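PDB 1W55: Ispd/ispf bifunctional enzyme from Campylobacter jejuni, which makes CDP-methylerythritol from CTP and methylerythritol 4-phosphate, and cyclises its 2-phosphate to methylerythritol 2,4-cyclodiphosphate with release of CMP in isoprenoid biosynthesis. Local coordinates for residues Val248-Ala261 and Glu353-Tyr365. Residues are numbered along the deposited sequence; the frame is centred on the assembly and turned at random.
Sequences VLAHSLTDAILGAA and EGMAVLSSVNLKY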
loop_
_atom_site.group_PDB
_atom_site.type_symbol
_atom_site.label_atom_id
_atom_site.label_comp_id
_atom_site.label_asym_id
_atom_site.label_seq_id
_atom_site.Cartn_x
_atom_site.Cartn_y
_atom_site.Cartn_z
ATOM N N VAL A 248 -5.470 25.424 -45.030
ATOM C CA VAL A 248 -4.616 24.224 -45.105
ATOM C C VAL A 248 -4.165 23.789 -43.734
ATOM O O VAL A 248 -3.996 22.602 -43.489
ATOM C CB VAL A 248 -3.232 24.403 -45.782
ATOM C CG1 VAL A 248 -3.000 23.377 -46.901
ATOM C CG2 VAL A 248 -2.851 25.832 -46.095
ATOM N N LEU A 249 -3.900 24.757 -42.866
ATOM C CA LEU A 249 -3.492 24.441 -41.505
ATOM C C LEU A 249 -4.561 23.585 -40.801
ATOM O O LEU A 249 -4.271 22.487 -40.326
ATOM C CB LEU A 249 -3.143 25.711 -40.713
ATOM C CG LEU A 249 -2.505 25.448 -39.343
ATOM C CD1 LEU A 249 -1.674 26.652 -38.872
ATOM C CD2 LEU A 249 -3.554 25.065 -38.295
ATOM N N ALA A 250 -5.790 24.090 -40.742
ATOM C CA ALA A 250 -6.874 23.376 -40.076
ATOM C C ALA A 250 -7.041 21.978 -40.678
ATOM O O ALA A 250 -7.291 21.014 -39.964
ATOM C CB ALA A 250 -8.186 24.175 -40.171
ATOM N N HIS A 251 -6.871 21.874 -41.992
ATOM C CA HIS A 251 -7.042 20.613 -42.694
ATOM C C HIS A 251 -5.938 19.622 -42.345
ATOM O O HIS A 251 -6.217 18.440 -42.133
ATOM C CB HIS A 251 -7.128 20.854 -44.207
ATOM C CG HIS A 251 -8.286 21.720 -44.597
ATOM N ND1 HIS A 251 -8.311 22.457 -45.762
ATOM C CD2 HIS A 251 -9.448 21.988 -43.955
ATOM C CE1 HIS A 251 -9.443 23.136 -45.826
ATOM N NE2 HIS A 251 -10.152 22.863 -44.745
ATOM N N SER A 252 -4.701 20.116 -42.255
ATOM C CA SER A 252 -3.570 19.268 -41.886
ATOM C C SER A 252 -3.741 18.782 -40.455
ATOM O O SER A 252 -3.525 17.610 -40.158
ATOM C CB SER A 252 -2.251 20.030 -42.033
ATOM O OG SER A 252 -1.167 19.268 -41.529
ATOM N N LEU A 253 -4.144 19.689 -39.573
ATOM C CA LEU A 253 -4.319 19.356 -38.173
ATOM C C LEU A 253 -5.450 18.326 -37.956
ATOM O O LEU A 253 -5.312 17.398 -37.161
ATOM C CB LEU A 253 -4.572 20.621 -37.364
ATOM C CG LEU A 253 -4.808 20.429 -35.878
ATOM C CD1 LEU A 253 -3.663 19.606 -35.219
ATOM C CD2 LEU A 253 -4.994 21.801 -35.224
ATOM N N THR A 254 -6.556 18.499 -38.670
ATOM C CA THR A 254 -7.641 17.521 -38.665
ATOM C C THR A 254 -7.118 16.119 -39.010
ATOM O O THR A 254 -7.441 15.150 -38.336
ATOM C CB THR A 254 -8.710 17.958 -39.676
ATOM O OG1 THR A 254 -9.229 19.267 -39.313
ATOM C CG2 THR A 254 -9.899 17.015 -39.622
ATOM N N ASP A 255 -6.302 16.019 -40.058
ATOM C CA ASP A 255 -5.705 14.740 -40.433
ATOM C C ASP A 255 -4.864 14.129 -39.298
ATOM O O ASP A 255 -4.942 12.937 -39.056
ATOM C CB ASP A 255 -4.868 14.897 -41.700
ATOM C CG ASP A 255 -5.606 14.439 -42.952
ATOM O OD1 ASP A 255 -6.819 14.163 -42.855
ATOM O OD2 ASP A 255 -5.056 14.330 -44.076
ATOM N N ALA A 256 -4.088 14.947 -38.592
ATOM C CA ALA A 256 -3.231 14.437 -37.520
ATOM C C ALA A 256 -4.045 13.868 -36.369
ATOM O O ALA A 256 -3.727 12.799 -35.846
ATOM C CB ALA A 256 -2.249 15.514 -37.026
ATOM N N ILE A 257 -5.107 14.576 -35.996
ATOM C CA ILE A 257 -5.992 14.172 -34.901
ATOM C C ILE A 257 -6.771 12.896 -35.218
ATOM O O ILE A 257 -6.863 11.993 -34.384
ATOM C CB ILE A 257 -6.960 15.343 -34.537
ATOM C CG1 ILE A 257 -6.173 16.480 -33.863
ATOM C CG2 ILE A 257 -8.068 14.852 -33.594
ATOM C CD1 ILE A 257 -6.897 17.824 -33.797
ATOM N N LEU A 258 -7.320 12.812 -36.426
ATOM C CA LEU A 258 -7.996 11.601 -36.870
ATOM C C LEU A 258 -7.010 10.444 -36.988
ATOM O O LEU A 258 -7.344 9.299 -36.648
ATOM C CB LEU A 258 -8.673 11.821 -38.223
ATOM C CG LEU A 258 -9.838 12.813 -38.273
ATOM C CD1 LEU A 258 -10.175 13.125 -39.728
ATOM C CD2 LEU A 258 -11.072 12.306 -37.513
ATOM N N GLY A 259 -5.800 10.745 -37.467
ATOM C CA GLY A 259 -4.787 9.726 -37.689
ATOM C C GLY A 259 -4.337 9.073 -36.403
ATOM O O GLY A 259 -4.222 7.852 -36.340
ATOM N N ALA A 260 -4.112 9.886 -35.364
ATOM C CA ALA A 260 -3.688 9.375 -34.065
ATOM C C ALA A 260 -4.763 8.481 -33.437
ATOM O O ALA A 260 -4.449 7.552 -32.701
ATOM C CB ALA A 260 -3.311 10.535 -33.123
ATOM N N ALA A 261 -6.024 8.760 -33.766
ATOM C CA ALA A 261 -7.168 8.017 -33.238
ATOM C C ALA A 261 -7.560 6.833 -34.107
ATOM O O ALA A 261 -8.492 6.113 -33.779
ATOM C CB ALA A 261 -8.376 8.963 -33.062
ATOM N N GLU A 353 3.782 28.883 -55.512
ATOM C CA GLU A 353 2.678 28.218 -56.200
ATOM C C GLU A 353 1.661 27.653 -55.209
ATOM O O GLU A 353 0.477 27.477 -55.535
ATOM C CB GLU A 353 3.198 27.113 -57.121
ATOM C CG GLU A 353 3.895 27.622 -58.377
ATOM C CD GLU A 353 4.614 26.519 -59.151
ATOM O OE1 GLU A 353 4.552 25.344 -58.741
ATOM O OE2 GLU A 353 5.247 26.827 -60.184
ATOM N N GLY A 354 2.125 27.377 -53.996
ATOM C CA GLY A 354 1.260 26.815 -52.976
ATOM C C GLY A 354 1.919 26.853 -51.620
ATOM O O GLY A 354 3.028 27.379 -51.465
ATOM N N MET A 355 1.227 26.314 -50.627
ATOM C CA MET A 355 1.824 26.154 -49.310
ATOM C C MET A 355 1.445 24.820 -48.668
ATOM O O MET A 355 0.397 24.235 -48.981
ATOM C CB MET A 355 1.535 27.364 -48.409
ATOM C CG MET A 355 0.175 27.415 -47.753
ATOM S SD MET A 355 0.121 28.685 -46.421
ATOM C CE MET A 355 -0.047 27.783 -45.175
ATOM N N ALA A 356 2.304 24.345 -47.774
ATOM C CA ALA A 356 2.065 23.074 -47.117
ATOM C C ALA A 356 2.101 23.232 -45.602
ATOM O O ALA A 356 2.712 24.168 -45.075
ATOM C CB ALA A 356 3.085 22.034 -47.587
ATOM N N VAL A 357 1.421 22.324 -44.907
ATOM C CA VAL A 357 1.409 22.323 -43.451
ATOM C C VAL A 357 1.655 20.905 -42.905
ATOM O O VAL A 357 0.940 19.959 -43.251
ATOM C CB VAL A 357 0.098 22.920 -42.879
ATOM C CG1 VAL A 357 0.129 22.885 -41.363
ATOM C CG2 VAL A 357 -0.137 24.379 -43.388
ATOM N N LEU A 358 2.689 20.775 -42.074
ATOM C CA LEU A 358 2.963 19.545 -41.338
ATOM C C LEU A 358 2.456 19.684 -39.900
ATOM O O LEU A 358 2.804 20.653 -39.207
ATOM C CB LEU A 358 4.467 19.242 -41.340
ATOM C CG LEU A 358 4.927 18.031 -40.508
ATOM C CD1 LEU A 358 4.454 16.713 -41.151
ATOM C CD2 LEU A 358 6.455 18.036 -40.300
ATOM N N SER A 359 1.653 18.718 -39.456
ATOM C CA SER A 359 1.119 18.678 -38.095
ATOM C C SER A 359 1.531 17.409 -37.362
ATOM O O SER A 359 1.590 16.337 -37.962
ATOM C CB SER A 359 -0.418 18.754 -38.096
ATOM O OG SER A 359 -0.882 19.931 -38.729
ATOM N N SER A 360 1.813 17.545 -36.063
ATOM C CA SER A 360 2.021 16.402 -35.181
ATOM C C SER A 360 1.169 16.560 -33.928
ATOM O O SER A 360 1.061 17.650 -33.351
ATOM C CB SER A 360 3.486 16.229 -34.762
ATOM O OG SER A 360 4.345 16.327 -35.872
ATOM N N VAL A 361 0.629 15.440 -33.482
ATOM C CA VAL A 361 -0.287 15.404 -32.360
ATOM C C VAL A 361 0.067 14.182 -31.488
ATOM O O VAL A 361 0.543 13.168 -31.997
ATOM C CB VAL A 361 -1.701 15.325 -32.965
ATOM C CG1 VAL A 361 -2.591 14.327 -32.279
ATOM C CG2 VAL A 361 -2.295 16.715 -33.117
ATOM N N ASN A 362 -0.111 14.308 -30.175
ATOM C CA ASN A 362 -0.038 13.175 -29.265
ATOM C C ASN A 362 -1.390 13.066 -28.566
ATOM O O ASN A 362 -1.927 14.060 -28.073
ATOM C CB ASN A 362 1.097 13.348 -28.243
ATOM C CG ASN A 362 2.388 12.635 -28.658
ATOM O OD1 ASN A 362 2.460 12.002 -29.712
ATOM N ND2 ASN A 362 3.402 12.721 -27.815
ATOM N N LEU A 363 -1.951 11.861 -28.577
ATOM C CA LEU A 363 -3.222 11.566 -27.937
ATOM C C LEU A 363 -2.975 10.565 -26.817
ATOM O O LEU A 363 -2.180 9.631 -26.978
ATOM C CB LEU A 363 -4.161 10.883 -28.928
ATOM C CG LEU A 363 -4.989 11.586 -29.987
ATOM C CD1 LEU A 363 -5.926 10.517 -30.628
ATOM C CD2 LEU A 363 -5.785 12.772 -29.398
ATOM N N LYS A 364 -3.669 10.754 -25.700
ATOM C CA LYS A 364 -3.702 9.761 -24.628
ATOM C C LYS A 364 -5.149 9.334 -24.440
ATOM O O LYS A 364 -6.052 9.930 -25.035
ATOM C CB LYS A 364 -3.186 10.364 -23.328
ATOM C CG LYS A 364 -4.104 11.424 -22.765
ATOM C CD LYS A 364 -3.533 12.070 -21.528
ATOM C CE LYS A 364 -4.435 13.203 -21.060
ATOM N NZ LYS A 364 -4.165 13.613 -19.657
ATOM N N TYR A 365 -5.368 8.316 -23.614
ATOM C CA TYR A 365 -6.724 7.922 -23.237
ATOM C C TYR A 365 -7.317 8.910 -22.254
ATOM O O TYR A 365 -6.658 9.329 -21.300
ATOM C CB TYR A 365 -6.745 6.523 -22.615
ATOM C CG TYR A 365 -6.342 5.428 -23.565
ATOM C CD1 TYR A 365 -5.362 4.501 -23.205
ATOM C CD2 TYR A 365 -6.948 5.295 -24.811
ATOM C CE1 TYR A 365 -4.988 3.469 -24.058
ATOM C CE2 TYR A 365 -6.569 4.265 -25.690
ATOM C CZ TYR A 365 -5.581 3.364 -25.295
ATOM O OH TYR A 365 -5.195 2.342 -26.132
#
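S252 and S359 meet where helix 248-260 lies close to strand 354-365. S359 OG donates to S252 OG at 2.9 Å. S252 OG in turn donates to V357 O at 2.8 Å. That second bond comes from above the carbonyl plane, 62° out of it. S252 holds OG anti to its backbone N (chi1 173°), and this brings the hydroxyl down onto the strand.

Apolar groups pack tightly on both sides of these two hydrogen bonds. V357 sets CG2 against the backbone of L249, 3.8 Å from L249 N, and lays CG1 alongside S252 CB. Beyond it, M355 bends back at chi3 (-113°), and its CE meets V248 CG2 at 3.5 Å. Toward the other end, V361 spreads its methyls: CG2 meets L253 CD1 at 3.8 Å and also I257 CG1, while CG1 reaches A260 CB. The small A256 lets the helix sit low over S359, with CB to CB at 3.9 Å. L363 closes the row, CD1 lying 3.6 Å from A260 CB and also touching A261.

That row is buried and close-packed. A356, L358, S360 and N362 instead point away from the helix and add almost nothing; S360 is partly exposed. L358 packs on L358 of neighbouring subunits, and S360 OG is hydrogen-bonded to N214 of a neighbouring subunit. The imidazole end of H251 leads away from the strand; it is probably a metal ligand, as in related enzymes, with H219 and D217 of strand 210-224.

The helix thus backs the central strand of the IspF-domain sheet. Within an otherwise apolar interface, the serine pair gives both buried hydroxyls an acceptor and ties the helix to the strand backbone beside the probable metal site.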